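Local atomic coordinates of cellulose 1,4-beta-cellobiosidase (Thermobifida fusca, PDB entry 4JJJ), a protein that probably hydrolyses cellulose, releasing cellobiose, through the glycoside hydrolase family 48 catalytic domain that makes up this chain. Residues Ser1-Phe6 against Phe630-Asp634. The protein carries 1 engineered substitution. Numbering follows the deposited sequence.
Sequences SYDQAF and FAAHD. With ZN (zinc ion), chain S.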
loop_
_atom_site.group_PDB
_atom_site.type_symbol
_atom_site.label_atom_id
_atom_site.label_comp_id
_atom_site.label_asym_id
_atom_site.label_seq_id
_atom_site.Cartn_x
_atom_site.Cartn_y
_atom_site.Cartn_z
ATOM N N SER A 1 10.675 23.714 20.432
ATOM C CA SER A 1 11.105 23.444 19.032
ATOM C C SER A 1 10.178 22.379 18.376
ATOM O O SER A 1 9.371 21.665 19.058
ATOM C CB SER A 1 12.576 22.932 18.999
ATOM O OG SER A 1 12.723 21.672 19.599
ATOM N N TYR A 2 10.339 22.249 17.039
ATOM C CA TYR A 2 9.657 21.113 16.428
ATOM C C TYR A 2 10.337 19.822 16.812
ATOM O O TYR A 2 9.739 18.803 16.672
ATOM C CB TYR A 2 9.471 21.278 14.864
ATOM C CG TYR A 2 8.322 22.151 14.492
ATOM C CD1 TYR A 2 7.060 21.694 14.657
ATOM C CD2 TYR A 2 8.467 23.459 14.007
ATOM C CE1 TYR A 2 5.966 22.483 14.419
ATOM C CE2 TYR A 2 7.368 24.251 13.736
ATOM C CZ TYR A 2 6.082 23.746 13.934
ATOM O OH TYR A 2 4.933 24.496 13.719
ATOM N N ASP A 3 11.618 19.782 17.197
ATOM C CA ASP A 3 12.214 18.534 17.644
ATOM C C ASP A 3 11.534 18.191 19.011
ATOM O O ASP A 3 11.320 17.016 19.271
ATOM C CB ASP A 3 13.748 18.619 17.754
ATOM C CG ASP A 3 14.544 17.984 16.498
ATOM O OD1 ASP A 3 15.782 18.381 16.454
ATOM O OD2 ASP A 3 14.002 17.189 15.580
ATOM N N GLN A 4 11.142 19.177 19.811
ATOM C CA GLN A 4 10.343 18.934 21.072
ATOM C C GLN A 4 8.965 18.363 20.742
ATOM O O GLN A 4 8.554 17.396 21.342
ATOM C CB GLN A 4 10.135 20.184 21.946
ATOM C CG GLN A 4 11.061 20.110 23.164
ATOM C CD GLN A 4 12.518 19.839 22.772
ATOM O OE1 GLN A 4 13.018 18.679 22.806
ATOM N NE2 GLN A 4 13.228 20.930 22.364
ATOM N N ALA A 5 8.419 18.914 19.650
ATOM C CA ALA A 5 7.067 18.421 19.155
ATOM C C ALA A 5 7.202 17.002 18.655
ATOM O O ALA A 5 6.282 16.178 18.914
ATOM C CB ALA A 5 6.490 19.333 18.134
ATOM N N PHE A 6 8.274 16.727 17.892
ATOM C CA PHE A 6 8.534 15.344 17.466
ATOM C C PHE A 6 8.561 14.439 18.704
ATOM O O PHE A 6 7.947 13.405 18.751
ATOM C CB PHE A 6 9.832 15.232 16.678
ATOM C CG PHE A 6 10.283 13.808 16.556
ATOM C CD1 PHE A 6 9.650 12.930 15.743
ATOM C CD2 PHE A 6 11.335 13.362 17.324
ATOM C CE1 PHE A 6 10.033 11.565 15.710
ATOM C CE2 PHE A 6 11.734 12.052 17.264
ATOM C CZ PHE A 6 11.092 11.144 16.498
ATOM N N PHE A 630 7.179 17.012 11.906
ATOM C CA PHE A 630 7.863 17.818 12.931
ATOM C C PHE A 630 9.359 17.620 12.918
ATOM O O PHE A 630 10.124 18.618 12.940
ATOM C CB PHE A 630 7.327 17.516 14.324
ATOM C CG PHE A 630 5.851 17.818 14.515
ATOM C CD1 PHE A 630 5.156 18.838 13.797
ATOM C CD2 PHE A 630 5.179 17.172 15.540
ATOM C CE1 PHE A 630 3.798 19.110 14.067
ATOM C CE2 PHE A 630 3.816 17.419 15.793
ATOM C CZ PHE A 630 3.150 18.410 15.130
ATOM N N ALA A 631 9.746 16.353 12.881
ATOM C CA ALA A 631 11.196 16.051 12.783
ATOM C C ALA A 631 11.835 16.605 11.526
ATOM O O ALA A 631 12.968 17.083 11.573
ATOM C CB ALA A 631 11.462 14.616 12.944
ATOM N N ALA A 632 11.161 16.507 10.358
ATOM C CA ALA A 632 11.686 17.028 9.113
ATOM C C ALA A 632 11.902 18.513 9.220
ATOM O O ALA A 632 12.828 19.072 8.606
ATOM C CB ALA A 632 10.814 16.692 7.934
ATOM N N HIS A 633 10.998 19.205 9.881
ATOM C CA HIS A 633 11.128 20.660 9.980
ATOM C C HIS A 633 12.508 20.997 10.572
ATOM O O HIS A 633 13.206 21.836 10.051
ATOM C CB HIS A 633 10.008 21.329 10.795
ATOM C CG HIS A 633 10.254 22.814 11.008
ATOM N ND1 HIS A 633 11.210 23.287 11.882
ATOM C CD2 HIS A 633 9.697 23.896 10.438
ATOM C CE1 HIS A 633 11.229 24.601 11.822
ATOM N NE2 HIS A 633 10.321 24.982 10.958
ATOM N N ASP A 634 12.884 20.366 11.675
ATOM C CA ASP A 634 14.169 20.746 12.265
ATOM C C ASP A 634 15.376 20.218 11.496
ATOM O O ASP A 634 16.394 20.854 11.417
ATOM C CB ASP A 634 14.217 20.421 13.730
ATOM C CG ASP A 634 13.570 21.578 14.592
ATOM O OD1 ASP A 634 12.814 22.468 14.029
ATOM O OD2 ASP A 634 13.897 21.585 15.806
HETATM ZN ZN ZN S . 9.804 26.913 10.779
HETATM O O HOH W 1 11.762 24.391 15.681
HETATM O O HOH W 2 14.713 15.748 13.359
HETATM O O HOH W 3 16.214 21.081 16.798
HETATM O O HOH W 4 9.034 27.586 12.558
#
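Y2 lays its ring between F630 and H633, and this aromatic cluster joins the first turn of helix 2-14 to helix 620-637, the two segments running nearly antiparallel at 153°. A flat ring suits the place, since its two flanks can serve both neighbours. CD2 of Y2 stands over the centre of the H633 imidazole, 3.5 Å from H633 ND1, with the planes 46° apart. Y2 CD1 lies 3.5 Å from F630 CD1, but the two rings are too far displaced to stack. The CB methyl of A5, small enough to sit close, makes a CH-pi contact over the face of F630, 4.1 Å from the ring centroid. With chi1 of H633 at 174°, its CG swung away from the backbone N, NE2 binds the zinc ion at 2.0 Å while ND1 donates, in the ring plane, to D634 OD1 at 2.8 Å; carboxylate and zinc together hold the ring's rotation. The second oxygen of D634, OD2, accepts a weak bond from the D3 backbone N, and a water donates to both OD2 and D3 OD1, which probably softens the repulsion between the carboxylates. With only an alanine methyl in place of Y2, one face of H633 would probably lose its aromatic neighbour and a gap would open beside F630. E526 of helix 519-533 shares the zinc, L529 and L533 touch Y2, and V66 of helix 50-67 packs on D3 and F6; the N- and C-terminal helices pair at the periphery of the (α/α)6 catalytic domain.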